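Putative alpha-L-fucosidase (Bacteroides thetaiotaomicron, PDB 4H41) is a putative alpha-L-fucosidase with a TIM-barrel fold, probably hydrolysing fucose-containing host glycans in carbohydrate metabolism. Local coordinates at residues P87-K92 with K140-E145; Y78-T83 with G93-S98; E225-F230 with K260-K265. All blocks are in the same frame, centred on the assembly; numbering follows the deposited sequence.

Contact 1. Residues P87-K92 with K140-E145; sequences PYLLKK and KYVIDE
Helix 136-151, which follows the third strand of the TIM barrel, meets the short helix 87-91 of the excursion between the second and third strands, chiefly through Tyr88 and Tyr141. Their rings form an offset stack with centroids 4.3 Å apart and planes 3° from parallel. Because the rings are displaced, Tyr141 CB rather than its ring sits over the centre of the Tyr88 ring, a CH-pi contact 3.5 Å from the centroid, while Tyr88 CE1 lies 3.4 Å from Tyr141 CG. On its other face the Tyr88 ring carries CG of Lys92. Tyr88 reaches across with CG anti to its own N (chi1 173°), and its OH is hydrogen-bonded to Asp138, one turn before Tyr141. Glu145 comes in beside the helix start: OE1 uses its syn lone pair to accept from Tyr88 N at 3.2 Å and lies 3.3 Å from Pro87 CD. Its OE2 is held by the hydroxyls of Ser86 and Tyr84. Next to the stack, on the buried side, Leu89 CD1 and Val142 CG2 approach to 4.4 Å. The carboxylate thus binds an amide in the first turn of helix 87-91, where its negative charge probably interacts favourably with the helix dipole.

Contact 2. Residues Y78-T83 with G93-S98; sequences YRKFMT and GCYMPS
Segment 78-83, most of a hairpin with a type II' turn from Tyr78 to Phe81, and the loop 93-98 run in roughly the same direction and are joined by one backbone bond, Tyr95 N to Lys80 O, 2.8 Å long and nearly straight at 172°. Waters bridge Met82 N to Tyr95 O and Lys80 NZ to Gly93 O. Lys80 CB lies over one face of the Tyr95 ring, 3.7 Å from the centroid in a CH-pi contact; with CG beside the backbone N (chi1 -68°) the lysine runs on extended and brings CD to 3.5 Å from Tyr95 OH. At the ring's edge stands Phe81, whose face receives Tyr95 CD2 in a T-shaped pair with planes at 77°. Selenomethionine Met82 crosses Pro97 at about a right angle, its CG 3.7 Å from Pro97 CD. Lys80 NZ goes on to a salt bridge with Asp250 of the second subunit, and Phe81 packs on Met295 of that subunit. Gly93, with positive phi, is the C' residue of the Schellman motif ending helix 87-91. The arrangement is a beta hairpin docked against the chain leaving a Schellman-capped helix, within a beta-alpha connection of the TIM barrel that forms part of a subunit interface.

Contact 3. Residues E225-F230 with K260-K265; sequences EWNEIF and KKLADK
The Phe230 ring presents its edge to Leu262, whose CB lies 3.7 Å from Phe230 CD2, while CE3 of Trp226 sits over one ring face, offset toward the rim. The Trp226 indole in turn has Ile229 CD1 over the centre of one face, and its NE1 is hydrogen-bonded to Ser167 O. Leu262 faces helix 219-233 and splits its methyls between two residues: CD1 rests 3.8 Å from Trp226 CB, and CD2 meets Asn227, 3.9 Å from its CB. Phe230, its CG anti to the carbonyl carbon, also packs its ring on Cys240 and Phe242 of strand 239-243. At the outer side of the contact, Lys265 stretches out fully extended and donates from NZ to Asn227 OD1 at 2.8 Å, approaching at a C=O...N angle of 123° and tilted 34° out of the amide's carbonyl plane. The same oxygen accepts from Tyr266 OH, so two donors grip it. A leucine in place of Asn227 would probably leave both the Lys265 ammonium and the Tyr266 hydroxyl without this acceptor, and the extended lysine chain would be freer to move. The axes of segments 225-230 and 260-265 approach to 10.1 Å and cross at -27°, the near-parallel packing of successive outer helices in a TIM barrel, with an apolar layer facing the strands and a polar bridge on the outside.

From the N terminus, the chain passes the second barrel strand and enters an excursion where the first two contacts begin. Contact 2 opens in segment 78-83; contact 1 opens in helix 87-91. Contact 2 then closes a short loop at 93-98, and contact 1 closes a longer one at 140-145, after the third strand, so the two cross along the chain. They also touch, with Leu89 and Leu90 packing on Met82; contact 2 folds the excursion on itself, and contact 1 ties it to helix 136-151. Contact 3 follows in series, joining helices 219-233 and 252-266 around strand 239-243; its nearest atoms are about 17 Å from contact 1 and about 19 Å from contact 2.

Contact 1. Residues P87-K92 with K140-E145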
# COMPACT_ATOMS: atom_id res chain seq x y z
N PRO B 87 28.32 20.61 -7.09
CA PRO B 87 29.31 21.25 -6.21
C PRO B 87 28.65 22.23 -5.23
O PRO B 87 29.00 22.25 -4.07
CB PRO B 87 30.25 21.98 -7.20
CG PRO B 87 30.09 21.25 -8.46
CD PRO B 87 28.67 20.79 -8.51
N TYR B 88 27.63 22.96 -5.67
CA TYR B 88 26.95 23.92 -4.80
C TYR B 88 26.20 23.24 -3.66
O TYR B 88 26.38 23.62 -2.51
CB TYR B 88 25.99 24.81 -5.62
CG TYR B 88 25.14 25.72 -4.77
CD1 TYR B 88 25.66 26.87 -4.20
CD2 TYR B 88 23.80 25.42 -4.53
CE1 TYR B 88 24.87 27.72 -3.43
CE2 TYR B 88 23.01 26.24 -3.73
CZ TYR B 88 23.55 27.40 -3.19
OH TYR B 88 22.78 28.25 -2.43
N LEU B 89 25.32 22.26 -3.97
CA LEU B 89 24.52 21.61 -2.94
C LEU B 89 25.40 20.79 -1.99
O LEU B 89 25.13 20.76 -0.80
CB LEU B 89 23.44 20.73 -3.55
CG LEU B 89 22.36 21.47 -4.38
CD1 LEU B 89 21.43 20.49 -5.06
CD2 LEU B 89 21.54 22.44 -3.51
N LEU B 90 26.51 20.22 -2.48
CA LEU B 90 27.44 19.51 -1.61
C LEU B 90 28.08 20.48 -0.61
O LEU B 90 28.23 20.13 0.57
CB LEU B 90 28.51 18.79 -2.43
CG LEU B 90 28.01 17.55 -3.16
CD1 LEU B 90 29.02 17.13 -4.23
CD2 LEU B 90 27.74 16.39 -2.17
N LYS B 91 28.41 21.70 -1.04
CA LYS B 91 28.97 22.71 -0.13
C LYS B 91 27.95 23.15 0.92
O LYS B 91 28.34 23.51 2.02
CB LYS B 91 29.49 23.95 -0.88
CG LYS B 91 30.77 23.71 -1.65
CD LYS B 91 31.19 24.94 -2.50
CE LYS B 91 31.29 24.63 -3.98
NZ LYS B 91 31.93 25.72 -4.76
N LYS B 92 26.66 23.07 0.60
CA LYS B 92 25.58 23.41 1.53
C LYS B 92 25.22 22.24 2.47
O LYS B 92 24.27 22.37 3.24
CB LYS B 92 24.33 23.88 0.74
CG LYS B 92 24.55 25.19 -0.04
CD LYS B 92 24.55 26.41 0.90
CE LYS B 92 25.21 27.63 0.31
NZ LYS B 92 25.15 28.78 1.25
N LYS B 140 19.57 29.79 -8.49
CA LYS B 140 20.53 30.60 -9.24
C LYS B 140 21.84 29.84 -9.46
O LYS B 140 22.41 29.91 -10.55
CB LYS B 140 20.83 31.94 -8.55
CG LYS B 140 19.63 32.84 -8.40
CD LYS B 140 20.04 34.26 -8.13
CE LYS B 140 18.83 35.07 -7.76
NZ LYS B 140 19.08 36.53 -7.78
N TYR B 141 22.29 29.11 -8.45
CA TYR B 141 23.53 28.34 -8.53
C TYR B 141 23.32 27.05 -9.28
O TYR B 141 24.17 26.67 -10.07
CB TYR B 141 24.07 28.03 -7.14
CG TYR B 141 24.47 29.27 -6.40
CD1 TYR B 141 25.75 29.81 -6.55
CD2 TYR B 141 23.57 29.95 -5.60
CE1 TYR B 141 26.12 30.97 -5.87
CE2 TYR B 141 23.92 31.12 -4.94
CZ TYR B 141 25.20 31.63 -5.08
OH TYR B 141 25.55 32.79 -4.42
N VAL B 142 22.19 26.36 -9.04
CA VAL B 142 21.88 25.09 -9.70
C VAL B 142 21.76 25.29 -11.20
O VAL B 142 22.37 24.52 -11.96
CB VAL B 142 20.61 24.43 -9.10
CG1 VAL B 142 20.10 23.28 -9.98
CG2 VAL B 142 20.88 23.94 -7.67
N ILE B 143 20.94 26.25 -11.64
CA ILE B 143 20.79 26.52 -13.07
C ILE B 143 22.17 26.79 -13.71
O ILE B 143 22.46 26.21 -14.74
CB ILE B 143 19.81 27.70 -13.31
CG1 ILE B 143 18.37 27.29 -12.87
CG2 ILE B 143 19.80 28.16 -14.79
CD1 ILE B 143 17.39 28.52 -12.60
N ASP B 144 22.99 27.63 -13.10
CA ASP B 144 24.32 27.99 -13.64
C ASP B 144 25.22 26.75 -13.81
O ASP B 144 25.73 26.51 -14.90
CB ASP B 144 25.00 29.00 -12.74
CG ASP B 144 26.47 29.23 -13.10
OD1 ASP B 144 26.73 29.70 -14.24
OD2 ASP B 144 27.36 28.84 -12.28
N GLU B 145 25.32 25.91 -12.79
CA GLU B 145 26.24 24.76 -12.85
C GLU B 145 25.70 23.67 -13.76
O GLU B 145 26.47 23.05 -14.50
CB GLU B 145 26.59 24.23 -11.43
CG GLU B 145 25.46 23.57 -10.70
CD GLU B 145 25.76 23.07 -9.30
OE1 GLU B 145 26.74 23.51 -8.66
OE2 GLU B 145 24.95 22.25 -8.82

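Contact 2. Residues Y78-T83 with G93-S98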
# COMPACT_ATOMS: atom_id res chain seq x y z
N TYR B 78 15.74 17.62 -3.52
CA TYR B 78 14.69 17.89 -2.56
C TYR B 78 15.33 17.92 -1.17
O TYR B 78 15.80 16.88 -0.69
CB TYR B 78 13.57 16.87 -2.66
CG TYR B 78 12.50 17.10 -1.62
CD1 TYR B 78 11.91 18.35 -1.45
CD2 TYR B 78 12.14 16.09 -0.74
CE1 TYR B 78 10.97 18.58 -0.46
CE2 TYR B 78 11.19 16.30 0.26
CZ TYR B 78 10.62 17.55 0.40
OH TYR B 78 9.74 17.82 1.41
N ARG B 79 15.38 19.11 -0.57
CA ARG B 79 16.04 19.31 0.73
C ARG B 79 17.49 18.77 0.62
O ARG B 79 18.21 19.26 -0.25
CB ARG B 79 15.23 18.68 1.87
CG ARG B 79 13.85 19.32 2.04
CD ARG B 79 13.10 18.74 3.22
NE ARG B 79 11.71 19.17 3.27
CZ ARG B 79 11.23 20.26 3.87
NH1 ARG B 79 12.05 21.09 4.50
NH2 ARG B 79 9.93 20.54 3.83
N LYS B 80 17.93 17.77 1.41
CA LYS B 80 19.35 17.32 1.33
C LYS B 80 19.61 16.22 0.30
O LYS B 80 20.76 15.84 0.11
CB LYS B 80 19.85 16.91 2.70
CG LYS B 80 19.95 18.12 3.62
CD LYS B 80 20.69 17.82 4.93
CE LYS B 80 21.07 19.10 5.63
NZ LYS B 80 21.84 18.85 6.87
N PHE B 81 18.60 15.77 -0.41
CA PHE B 81 18.77 14.74 -1.44
C PHE B 81 18.94 15.41 -2.80
O PHE B 81 18.31 16.43 -3.08
CB PHE B 81 17.59 13.77 -1.45
CG PHE B 81 17.62 12.83 -0.28
CD1 PHE B 81 18.38 11.67 -0.31
CD2 PHE B 81 16.99 13.16 0.91
CE1 PHE B 81 18.49 10.85 0.80
CE2 PHE B 81 17.03 12.30 2.01
CZ PHE B 81 17.85 11.20 1.98
N MSE B 82 19.83 14.84 -3.64
CA MSE B 82 20.09 15.36 -4.97
C MSE B 82 20.22 14.23 -5.98
O MSE B 82 20.46 13.07 -5.63
CB MSE B 82 21.34 16.25 -4.98
CG MSE B 82 22.62 15.49 -4.69
SE MSE B 82 24.19 16.64 -4.55
CE MSE B 82 23.99 17.22 -2.79
N THR B 83 20.08 14.59 -7.25
CA THR B 83 20.10 13.66 -8.38
C THR B 83 21.41 13.66 -9.13
O THR B 83 21.56 12.86 -10.06
CB THR B 83 18.97 14.03 -9.36
OG1 THR B 83 19.20 15.33 -9.90
CG2 THR B 83 17.61 13.94 -8.74
N GLY B 93 25.95 21.13 2.44
CA GLY B 93 25.71 20.00 3.34
C GLY B 93 24.73 18.94 2.85
O GLY B 93 24.29 18.10 3.65
N CYS B 94 24.43 18.92 1.56
CA CYS B 94 23.50 17.93 1.01
C CYS B 94 24.25 16.61 0.73
O CYS B 94 25.47 16.56 0.74
CB CYS B 94 22.81 18.48 -0.23
SG CYS B 94 21.83 19.98 0.11
N TYR B 95 23.50 15.53 0.56
CA TYR B 95 24.06 14.18 0.48
C TYR B 95 24.52 13.77 -0.90
O TYR B 95 23.75 13.84 -1.86
CB TYR B 95 23.00 13.16 0.93
CG TYR B 95 22.32 13.48 2.25
CD1 TYR B 95 23.04 14.01 3.33
CD2 TYR B 95 20.97 13.26 2.42
CE1 TYR B 95 22.41 14.31 4.53
CE2 TYR B 95 20.33 13.58 3.62
CZ TYR B 95 21.05 14.13 4.66
OH TYR B 95 20.45 14.41 5.87
N MSE B 96 25.75 13.28 -1.01
CA MSE B 96 26.24 12.76 -2.28
C MSE B 96 25.39 11.54 -2.67
O MSE B 96 25.32 10.59 -1.88
CB MSE B 96 27.73 12.36 -2.14
CG MSE B 96 28.35 11.80 -3.40
SE MSE B 96 28.66 13.17 -4.71
CE MSE B 96 30.03 12.24 -5.80
N PRO B 97 24.77 11.51 -3.86
CA PRO B 97 24.03 10.30 -4.29
C PRO B 97 24.99 9.26 -4.84
O PRO B 97 26.10 9.60 -5.22
CB PRO B 97 23.12 10.85 -5.40
CG PRO B 97 23.92 11.93 -6.01
CD PRO B 97 24.77 12.53 -4.93
N SER B 98 24.56 8.01 -4.96
CA SER B 98 25.47 6.99 -5.46
C SER B 98 25.51 6.97 -6.97
O SER B 98 26.43 6.39 -7.52
CB SER B 98 25.11 5.61 -4.94
OG SER B 98 23.82 5.23 -5.34
O HOH W 1 24.25 17.88 6.24
O HOH W 2 21.32 12.67 -2.44

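Contact 3. Residues E225-F230 with K260-K265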
# COMPACT_ATOMS: atom_id res chain seq x y z
N GLU B 225 -7.55 34.21 -10.24
CA GLU B 225 -6.20 34.13 -9.71
C GLU B 225 -5.17 33.73 -10.77
O GLU B 225 -4.10 34.31 -10.84
CB GLU B 225 -6.14 33.18 -8.51
CG GLU B 225 -6.96 33.70 -7.33
CD GLU B 225 -6.94 32.89 -6.05
OE1 GLU B 225 -6.12 31.95 -5.94
OE2 GLU B 225 -7.79 33.15 -5.17
N TRP B 226 -5.51 32.77 -11.62
CA TRP B 226 -4.58 32.32 -12.65
C TRP B 226 -4.46 33.31 -13.78
O TRP B 226 -3.39 33.39 -14.39
CB TRP B 226 -4.95 30.91 -13.11
CG TRP B 226 -4.44 29.93 -12.12
CD1 TRP B 226 -5.12 29.41 -11.05
CD2 TRP B 226 -3.08 29.52 -11.97
NE1 TRP B 226 -4.27 28.66 -10.27
CE2 TRP B 226 -3.01 28.72 -10.81
CE3 TRP B 226 -1.91 29.75 -12.71
CZ2 TRP B 226 -1.82 28.08 -10.42
CZ3 TRP B 226 -0.74 29.13 -12.32
CH2 TRP B 226 -0.69 28.34 -11.17
N ASN B 227 -5.46 34.16 -13.99
CA ASN B 227 -5.33 35.28 -14.93
C ASN B 227 -4.20 36.19 -14.48
O ASN B 227 -3.34 36.59 -15.28
CB ASN B 227 -6.65 36.05 -15.01
CG ASN B 227 -6.59 37.20 -15.94
OD1 ASN B 227 -6.37 37.01 -17.14
ND2 ASN B 227 -6.78 38.41 -15.44
N GLU B 228 -4.13 36.46 -13.17
CA GLU B 228 -3.05 37.29 -12.62
C GLU B 228 -1.69 36.60 -12.71
O GLU B 228 -0.69 37.26 -13.02
CB GLU B 228 -3.32 37.64 -11.15
CG GLU B 228 -4.52 38.54 -10.96
CD GLU B 228 -4.68 39.12 -9.57
OE1 GLU B 228 -3.75 39.82 -9.11
OE2 GLU B 228 -5.75 38.91 -8.95
N ILE B 229 -1.64 35.31 -12.42
CA ILE B 229 -0.38 34.58 -12.46
C ILE B 229 0.13 34.53 -13.88
O ILE B 229 1.27 34.92 -14.11
CB ILE B 229 -0.50 33.18 -11.82
CG1 ILE B 229 -0.73 33.33 -10.32
CG2 ILE B 229 0.75 32.36 -12.08
CD1 ILE B 229 -1.41 32.14 -9.71
N PHE B 230 -0.71 34.10 -14.83
CA PHE B 230 -0.29 34.00 -16.23
C PHE B 230 0.11 35.36 -16.80
O PHE B 230 1.13 35.42 -17.46
CB PHE B 230 -1.31 33.32 -17.09
CG PHE B 230 -1.52 31.86 -16.79
CD1 PHE B 230 -0.48 31.04 -16.35
CD2 PHE B 230 -2.77 31.30 -16.91
CE1 PHE B 230 -0.70 29.69 -16.08
CE2 PHE B 230 -2.99 29.96 -16.60
CZ PHE B 230 -1.94 29.16 -16.24
N LYS B 260 -7.72 26.54 -20.81
CA LYS B 260 -7.40 26.72 -22.23
C LYS B 260 -7.62 28.18 -22.64
O LYS B 260 -6.78 28.77 -23.34
CB LYS B 260 -8.21 25.73 -23.08
CG LYS B 260 -8.07 25.89 -24.58
CD LYS B 260 -6.72 25.63 -25.13
CE LYS B 260 -6.80 25.73 -26.65
NZ LYS B 260 -5.61 26.36 -27.22
N LYS B 261 -8.69 28.77 -22.16
CA LYS B 261 -9.00 30.20 -22.40
C LYS B 261 -7.85 31.11 -21.89
O LYS B 261 -7.42 32.03 -22.59
CB LYS B 261 -10.30 30.55 -21.68
CG LYS B 261 -10.71 32.03 -21.88
CD LYS B 261 -12.12 32.31 -21.42
CE LYS B 261 -12.39 31.95 -19.99
NZ LYS B 261 -13.60 32.64 -19.45
N LEU B 262 -7.40 30.85 -20.64
CA LEU B 262 -6.24 31.56 -20.05
C LEU B 262 -4.95 31.35 -20.83
O LEU B 262 -4.26 32.33 -21.14
CB LEU B 262 -6.06 31.15 -18.60
CG LEU B 262 -7.13 31.63 -17.64
CD1 LEU B 262 -6.94 31.05 -16.29
CD2 LEU B 262 -7.17 33.12 -17.60
N ALA B 263 -4.66 30.11 -21.22
CA ALA B 263 -3.47 29.87 -22.04
C ALA B 263 -3.52 30.65 -23.35
O ALA B 263 -2.54 31.30 -23.73
CB ALA B 263 -3.33 28.38 -22.34
N ASP B 264 -4.68 30.65 -24.01
CA ASP B 264 -4.85 31.39 -25.27
C ASP B 264 -4.68 32.90 -25.08
O ASP B 264 -4.05 33.54 -25.91
CB ASP B 264 -6.20 31.09 -25.89
CG ASP B 264 -6.30 29.70 -26.47
OD1 ASP B 264 -5.25 28.98 -26.52
OD2 ASP B 264 -7.42 29.29 -26.83
N LYS B 265 -5.23 33.44 -23.99
CA LYS B 265 -5.12 34.87 -23.70
C LYS B 265 -3.67 35.31 -23.55
O LYS B 265 -3.32 36.41 -23.95
CB LYS B 265 -5.89 35.17 -22.41
CG LYS B 265 -5.91 36.64 -22.03
CD LYS B 265 -6.88 36.84 -20.89
CE LYS B 265 -6.90 38.27 -20.43
NZ LYS B 265 -7.76 38.39 -19.21